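Local coordinates for protein endoglucanase (Bacillus akibai, PDB 1UWW) that hydrolyses internal beta-1,4-glucosidic linkages in cellulose and related glucans, the chain here being its family 28 carbohydrate-binding module, specific for non-crystalline cellulose, at residues S20-G25 with L42-A47; W30-A33 with V38-A41; F91-D96 with I168-V173. All blocks are in the same frame, centred on the assembly; numbering follows the deposited sequence.

Contact 1 (S20-G25 with L42-A47); sequences SVFEDG and LTIEEA. With CA (calcium ion), chain C.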
# COMPACT_ATOMS: atom_id res chain seq x y z
N SER A 20 -12.44 -4.39 19.75
CA SER A 20 -12.42 -5.84 19.83
C SER A 20 -11.22 -6.29 20.67
O SER A 20 -10.07 -6.08 20.29
CB SER A 20 -12.35 -6.47 18.42
OG SER A 20 -13.31 -5.91 17.52
N VAL A 21 -11.50 -6.84 21.85
CA VAL A 21 -10.49 -7.26 22.81
C VAL A 21 -10.39 -8.79 23.00
O VAL A 21 -9.45 -9.27 23.60
CB VAL A 21 -10.67 -6.54 24.16
CG1 VAL A 21 -10.54 -5.03 23.96
CG2 VAL A 21 -12.02 -6.88 24.81
N PHE A 22 -11.36 -9.54 22.54
CA PHE A 22 -11.29 -11.02 22.50
C PHE A 22 -11.15 -11.65 23.87
O PHE A 22 -10.47 -12.65 24.02
CB PHE A 22 -10.19 -11.50 21.53
CG PHE A 22 -10.29 -10.84 20.17
CD1 PHE A 22 -11.30 -11.19 19.28
CD2 PHE A 22 -9.40 -9.82 19.81
CE1 PHE A 22 -11.40 -10.56 18.06
CE2 PHE A 22 -9.51 -9.19 18.59
CZ PHE A 22 -10.52 -9.57 17.71
N GLU A 23 -11.83 -11.07 24.87
CA GLU A 23 -11.74 -11.56 26.24
C GLU A 23 -12.96 -12.36 26.71
O GLU A 23 -13.01 -12.75 27.88
CB GLU A 23 -11.47 -10.41 27.20
CG GLU A 23 -10.16 -9.68 26.94
CD GLU A 23 -8.93 -10.59 26.92
OE1 GLU A 23 -8.86 -11.62 27.67
OE2 GLU A 23 -7.98 -10.27 26.17
N ASP A 24 -13.90 -12.66 25.82
CA ASP A 24 -15.13 -13.39 26.16
C ASP A 24 -15.19 -14.78 25.53
O ASP A 24 -16.27 -15.36 25.40
CB ASP A 24 -16.37 -12.57 25.76
CG ASP A 24 -16.46 -12.30 24.25
OD1 ASP A 24 -15.61 -12.80 23.48
OD2 ASP A 24 -17.35 -11.58 23.74
N GLY A 25 -14.05 -15.31 25.09
CA GLY A 25 -14.00 -16.60 24.44
C GLY A 25 -14.55 -16.64 23.02
O GLY A 25 -14.67 -17.73 22.45
N LEU A 42 -9.71 -19.94 12.92
CA LEU A 42 -9.58 -18.68 13.66
C LEU A 42 -9.95 -18.99 15.10
O LEU A 42 -11.10 -19.34 15.39
CB LEU A 42 -10.53 -17.63 13.13
CG LEU A 42 -10.16 -16.89 11.87
CD1 LEU A 42 -11.37 -16.17 11.26
CD2 LEU A 42 -9.06 -15.89 12.16
N THR A 43 -8.99 -18.89 15.99
CA THR A 43 -9.19 -19.18 17.41
C THR A 43 -8.70 -18.05 18.29
O THR A 43 -8.03 -17.12 17.83
CB THR A 43 -8.50 -20.50 17.82
OG1 THR A 43 -7.10 -20.37 17.61
CG2 THR A 43 -8.99 -21.68 16.96
N ILE A 44 -9.05 -18.10 19.56
CA ILE A 44 -8.59 -17.11 20.50
C ILE A 44 -7.40 -17.70 21.27
O ILE A 44 -7.53 -18.76 21.89
CB ILE A 44 -9.74 -16.70 21.46
CG1 ILE A 44 -10.97 -16.16 20.71
CG2 ILE A 44 -9.21 -15.66 22.47
CD1 ILE A 44 -10.68 -15.14 19.64
N GLU A 45 -6.26 -17.03 21.22
CA GLU A 45 -5.01 -17.53 21.80
C GLU A 45 -4.31 -16.40 22.58
O GLU A 45 -4.45 -15.21 22.27
CB GLU A 45 -4.09 -18.08 20.72
CG GLU A 45 -4.71 -19.12 19.79
CD GLU A 45 -5.03 -20.44 20.46
OE1 GLU A 45 -4.52 -20.69 21.59
OE2 GLU A 45 -5.82 -21.19 19.83
N GLU A 46 -3.51 -16.75 23.58
CA GLU A 46 -2.77 -15.79 24.38
C GLU A 46 -1.59 -15.20 23.61
O GLU A 46 -0.82 -15.92 22.97
CB GLU A 46 -2.30 -16.44 25.68
CG GLU A 46 -1.62 -15.48 26.65
CD GLU A 46 -0.11 -15.39 26.48
OE1 GLU A 46 0.51 -16.35 25.95
OE2 GLU A 46 0.50 -14.37 26.89
N ALA A 47 -1.47 -13.88 23.65
CA ALA A 47 -0.30 -13.18 23.12
C ALA A 47 -0.03 -11.98 24.01
O ALA A 47 -0.90 -11.13 24.21
CB ALA A 47 -0.53 -12.71 21.69
CA CA C . -7.17 -9.12 24.27
O HOH W 1 -7.42 -6.92 25.08

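Contact 2 (W30-A33 with V38-A41); sequences WDWA and VKTA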
# COMPACT_ATOMS: atom_id res chain seq x y z
N TRP A 30 -15.62 -11.15 14.19
CA TRP A 30 -14.59 -11.26 13.14
C TRP A 30 -14.65 -12.61 12.45
O TRP A 30 -14.81 -13.65 13.11
CB TRP A 30 -13.20 -11.03 13.75
CG TRP A 30 -12.98 -9.60 14.12
CD1 TRP A 30 -13.31 -8.98 15.29
CD2 TRP A 30 -12.43 -8.60 13.27
NE1 TRP A 30 -12.97 -7.66 15.22
CE2 TRP A 30 -12.45 -7.39 13.98
CE3 TRP A 30 -11.95 -8.59 11.96
CZ2 TRP A 30 -11.99 -6.19 13.44
CZ3 TRP A 30 -11.49 -7.41 11.42
CH2 TRP A 30 -11.51 -6.22 12.16
N ASP A 31 -14.46 -12.61 11.15
CA ASP A 31 -14.52 -13.82 10.34
C ASP A 31 -13.66 -13.63 9.11
O ASP A 31 -13.09 -12.55 8.89
CB ASP A 31 -15.97 -14.06 9.92
CG ASP A 31 -16.30 -15.51 9.70
OD1 ASP A 31 -15.40 -16.37 9.63
OD2 ASP A 31 -17.51 -15.89 9.63
N TRP A 32 -13.54 -14.66 8.30
CA TRP A 32 -12.87 -14.55 7.01
C TRP A 32 -13.78 -13.87 5.99
O TRP A 32 -14.96 -14.22 5.87
CB TRP A 32 -12.47 -15.92 6.48
CG TRP A 32 -11.40 -16.59 7.25
CD1 TRP A 32 -11.47 -17.82 7.84
CD2 TRP A 32 -10.07 -16.10 7.53
NE1 TRP A 32 -10.29 -18.13 8.47
CE2 TRP A 32 -9.40 -17.08 8.29
CE3 TRP A 32 -9.37 -14.94 7.18
CZ2 TRP A 32 -8.09 -16.95 8.70
CZ3 TRP A 32 -8.06 -14.81 7.61
CH2 TRP A 32 -7.44 -15.81 8.35
N ALA A 33 -13.23 -12.94 5.21
CA ALA A 33 -13.92 -12.46 4.02
C ALA A 33 -14.05 -13.62 3.03
O ALA A 33 -13.19 -14.51 3.01
CB ALA A 33 -13.16 -11.30 3.39
N VAL A 38 -6.79 -17.41 2.77
CA VAL A 38 -6.54 -18.30 3.89
C VAL A 38 -7.85 -18.41 4.64
O VAL A 38 -8.47 -17.39 4.99
CB VAL A 38 -5.43 -17.74 4.81
CG1 VAL A 38 -5.33 -18.55 6.12
CG2 VAL A 38 -4.09 -17.71 4.07
N LYS A 39 -8.29 -19.63 4.90
CA LYS A 39 -9.53 -19.86 5.61
C LYS A 39 -9.35 -20.89 6.73
O LYS A 39 -10.33 -21.53 7.14
CB LYS A 39 -10.64 -20.20 4.62
CG LYS A 39 -11.02 -18.99 3.75
CD LYS A 39 -12.38 -19.09 3.14
CE LYS A 39 -12.63 -17.97 2.14
NZ LYS A 39 -13.70 -18.32 1.14
N THR A 40 -8.13 -20.93 7.26
CA THR A 40 -7.72 -21.80 8.38
C THR A 40 -8.46 -21.43 9.69
O THR A 40 -9.04 -20.36 9.82
CB THR A 40 -6.12 -21.74 8.61
OG1 THR A 40 -5.68 -20.40 8.92
CG2 THR A 40 -5.32 -22.11 7.37
N ALA A 41 -8.41 -22.31 10.69
CA ALA A 41 -9.09 -22.07 11.96
C ALA A 41 -8.69 -20.72 12.60
O ALA A 41 -7.50 -20.43 12.81
CB ALA A 41 -8.77 -23.20 12.93

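Contact 3 (F91-D96 with I168-V173); sequences FDFYLD and IIFADV. With CA (calcium ion), chain E; CA (calcium ion), chain D.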
# COMPACT_ATOMS: atom_id res chain seq x y z
N PHE A 91 -4.52 -1.59 15.87
CA PHE A 91 -4.56 -2.88 16.53
C PHE A 91 -3.14 -3.33 16.86
O PHE A 91 -2.17 -2.89 16.25
CB PHE A 91 -5.32 -3.97 15.72
CG PHE A 91 -4.81 -4.23 14.32
CD1 PHE A 91 -5.24 -3.44 13.24
CD2 PHE A 91 -4.01 -5.33 14.05
CE1 PHE A 91 -4.84 -3.74 11.93
CE2 PHE A 91 -3.61 -5.62 12.76
CZ PHE A 91 -4.02 -4.80 11.72
N ASP A 92 -3.05 -4.20 17.86
CA ASP A 92 -1.81 -4.93 18.13
C ASP A 92 -1.74 -6.14 17.22
O ASP A 92 -2.69 -6.90 17.11
CB ASP A 92 -1.76 -5.38 19.60
CG ASP A 92 -1.72 -4.23 20.53
OD1 ASP A 92 -0.80 -3.38 20.45
OD2 ASP A 92 -2.64 -4.06 21.37
N PHE A 93 -0.63 -6.28 16.53
CA PHE A 93 -0.42 -7.40 15.61
C PHE A 93 0.83 -8.10 16.04
O PHE A 93 1.86 -7.48 16.24
CB PHE A 93 -0.24 -6.90 14.19
CG PHE A 93 -0.21 -7.99 13.16
CD1 PHE A 93 -1.18 -8.98 13.09
CD2 PHE A 93 0.83 -8.04 12.24
CE1 PHE A 93 -1.10 -10.00 12.11
CE2 PHE A 93 0.89 -9.05 11.26
CZ PHE A 93 -0.05 -10.02 11.20
N TYR A 94 0.75 -9.41 16.22
CA TYR A 94 1.90 -10.18 16.66
C TYR A 94 2.16 -11.30 15.68
O TYR A 94 1.23 -11.88 15.11
CB TYR A 94 1.68 -10.81 18.03
CG TYR A 94 1.22 -9.87 19.12
CD1 TYR A 94 -0.12 -9.59 19.30
CD2 TYR A 94 2.12 -9.30 19.98
CE1 TYR A 94 -0.54 -8.75 20.31
CE2 TYR A 94 1.71 -8.45 21.00
CZ TYR A 94 0.39 -8.21 21.15
OH TYR A 94 -0.07 -7.39 22.18
N LEU A 95 3.42 -11.60 15.49
CA LEU A 95 3.84 -12.74 14.69
C LEU A 95 4.74 -13.63 15.53
O LEU A 95 5.67 -13.16 16.18
CB LEU A 95 4.57 -12.30 13.43
CG LEU A 95 3.82 -11.29 12.57
CD1 LEU A 95 4.28 -9.90 12.90
CD2 LEU A 95 3.98 -11.57 11.10
N ASP A 96 4.47 -14.93 15.45
CA ASP A 96 5.39 -15.94 15.94
C ASP A 96 5.75 -16.83 14.76
O ASP A 96 5.07 -17.83 14.49
CB ASP A 96 4.79 -16.75 17.07
CG ASP A 96 5.82 -17.69 17.73
OD1 ASP A 96 6.94 -17.87 17.17
OD2 ASP A 96 5.59 -18.25 18.83
N ILE A 168 -9.45 -6.32 6.61
CA ILE A 168 -8.02 -6.13 6.83
C ILE A 168 -7.35 -7.20 5.99
O ILE A 168 -7.60 -8.40 6.20
CB ILE A 168 -7.61 -6.24 8.32
CG1 ILE A 168 -8.44 -5.26 9.16
CG2 ILE A 168 -6.16 -5.94 8.47
CD1 ILE A 168 -8.20 -5.36 10.62
N ILE A 169 -6.51 -6.77 5.07
CA ILE A 169 -5.85 -7.64 4.10
C ILE A 169 -4.39 -7.73 4.46
O ILE A 169 -3.73 -6.71 4.64
CB ILE A 169 -6.03 -7.07 2.68
CG1 ILE A 169 -7.52 -6.99 2.33
CG2 ILE A 169 -5.30 -7.99 1.68
CD1 ILE A 169 -7.84 -6.24 1.08
N PHE A 170 -3.86 -8.95 4.56
CA PHE A 170 -2.48 -9.22 4.97
C PHE A 170 -1.74 -9.80 3.77
O PHE A 170 -1.72 -11.03 3.58
CB PHE A 170 -2.44 -10.18 6.15
CG PHE A 170 -3.11 -9.65 7.39
CD1 PHE A 170 -4.46 -9.78 7.56
CD2 PHE A 170 -2.38 -9.02 8.39
CE1 PHE A 170 -5.10 -9.35 8.71
CE2 PHE A 170 -3.01 -8.56 9.54
CZ PHE A 170 -4.36 -8.73 9.70
N ALA A 171 -1.15 -8.96 2.94
CA ALA A 171 -0.63 -9.39 1.64
C ALA A 171 0.87 -9.69 1.66
O ALA A 171 1.66 -9.00 2.29
CB ALA A 171 -0.91 -8.34 0.60
N ASP A 172 1.25 -10.73 0.93
CA ASP A 172 2.62 -11.16 0.75
C ASP A 172 3.38 -10.20 -0.15
O ASP A 172 2.88 -9.82 -1.21
CB ASP A 172 2.58 -12.54 0.10
CG ASP A 172 3.91 -13.24 0.03
OD1 ASP A 172 4.88 -12.86 0.70
OD2 ASP A 172 4.00 -14.24 -0.73
N VAL A 173 4.59 -9.85 0.25
CA VAL A 173 5.53 -9.12 -0.60
C VAL A 173 6.82 -9.94 -0.67
O VAL A 173 7.78 -9.69 0.04
CB VAL A 173 5.86 -7.72 -0.03
CG1 VAL A 173 6.67 -6.93 -1.03
CG2 VAL A 173 4.58 -6.95 0.36
CA CA E . -1.24 -1.36 21.40
CA CA D . 8.93 -19.04 16.52
O HOH W 2 11.22 -18.87 15.46
O HOH W 3 9.64 -16.76 16.72
O HOH W 4 9.29 -19.46 18.84
O HOH W 5 0.10 -1.92 22.60
O HOH W 6 -0.88 0.52 23.08

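Contact 1 (S20-G25 with L42-A47)
Ile44 meets the calcium-binding loop 20-25 through both of its branches. Its longer branch ends at CD1, which lies 4.0 Å from Phe22 CD1 and 4.1 Å from Phe22 CB, so the methyl touches the root of the ring rather than its far end. The other branch places CG2 3.6 Å from the backbone O of Phe22, a van der Waals contact. With CG1 trans to the carbonyl carbon (chi1 -57°) and a further bend at chi2, the two branches split between ring and peptide. The side chains of Phe22 and Ile44 cross at about a right angle, and CD1 approaches the ring obliquely. Gly25 adds a looser contact, its C 4.3 Å from Ile44 CG1. No hydrogen bond joins the segments.

On the metal side, the Glu23 chain folds back at chi2 (-55°), which brings OE2 to 2.4 Å from the calcium ion. Val21 O binds the same ion, also at 2.4 Å, as does a water. Ser50, Asn51 and Asp184 complete the protein part of the site. The geometry is that of a calcium-binding loop laid against an edge strand, 43-47, of a beta-sandwich, the fold of family 17 and 28 binding modules.

Contact 2 (W30-A33 with V38-A41)
Trp32 carries this contact, using its ring N-H and one face of its indole at once. The single hydrogen bond across the segments runs from Trp32 NE1 to Thr40 O, 2.9 Å long with an N-H...O angle of 158°. The acceptor lies only 5° out of the indole plane, and the donor in turn lies in the carbonyl plane of Thr40, so both groups are well aligned. The Thr40 hydroxyl has its own partner in the backbone O of Glu56.

The face contacts come from the backbone of 38-41. Val38 O sits 3.2 Å above the plane of the Trp32 ring, over its centre; this oxygen also accepts a hydrogen bond from Ser36 OG. Beside it on the same face, Lys39 CA stands 3.7 Å from the centroid of the five-membered ring, 23° off the normal, a CH-pi contact.

Two apolar side-chain contacts add to these. Val38 CG1, the methyl anti to the backbone N, reaches Trp32 CZ2 at 4.1 Å, and Lys39 CB lies by Trp32 CD1.

The polar end of Lys39 belongs elsewhere: the extended chain leads off toward the 33-34 backbone, with CE 3.6 Å from Ala33 O and NZ hydrogen-bonded to Gly34 O.

Around this contact, Trp55 meets Trp32 edge-to-face and Leu42 packs against it. An in-plane bond at NE1 combined with backbone atoms over one face restricts both the rotation and the tilt of the indole, and thereby ties the connection between strands 30-32 and 43-47 to the first of them.

Contact 3 (F91-D96 with I168-V173)
Phe93 and Phe170 slide past each other from opposite directions, their ring planes inclined by 31° and their centroids 5.1 Å apart, a geometry that is neither a stack nor a T-shaped pair. Phe170 CE2 comes over one face of the Phe93 ring and is 3.5 Å from Phe93 CE1. The same corner of Phe170 faces Phe91: Phe91 CE2 lies near the Phe170 plane, at its edge, 4.4 Å from Phe170 CE2. Phe170 CE2 is thus the atom nearest to both Phe93 and Phe91.

Phe91 and Ile168 point at each other from strands of the two facing sheets. The first torsion of Phe91, which sets CG between the backbone N and the carbonyl carbon (chi1 57°), turns the ring so that CE1 meets Ile168 CD1 at 4.0 Å.

The strand axes approach no closer than 12.6 Å and make an angle of 33°, consistent with two facing sheets. Asp92, on the outer side of 91-96, binds a calcium ion together with Glu146, and Asp96 binds another with Pro97. The inter-sheet contact itself is purely apolar, resting on dispersion and burial of hydrocarbon without hydrogen bonds.

All three contacts belong to one beta-sandwich. Contacts 1 and 3 both reach the sheet that holds strands 43-47 and 88-97, while contacts 2 and 3 share the sheet of strands 30-32 and 165-173; contact 3 spans the two. Contact 2 is nested in the chain within the loop closed by contact 1, their centres 14 Å apart, and Ser20 OG lies 2.9 Å from Trp30 NE1, a probable hydrogen bond. Trp30 CH2 packs 3.7 Å from Ile168 CD1, joining contact 2 to the core. Ala47 CB and Tyr94 CD1, 3.9 Å apart, join contacts 1 and 3. The calcium ions lie beside contacts 1 and 3, whereas contact 2 contains no metal ligand.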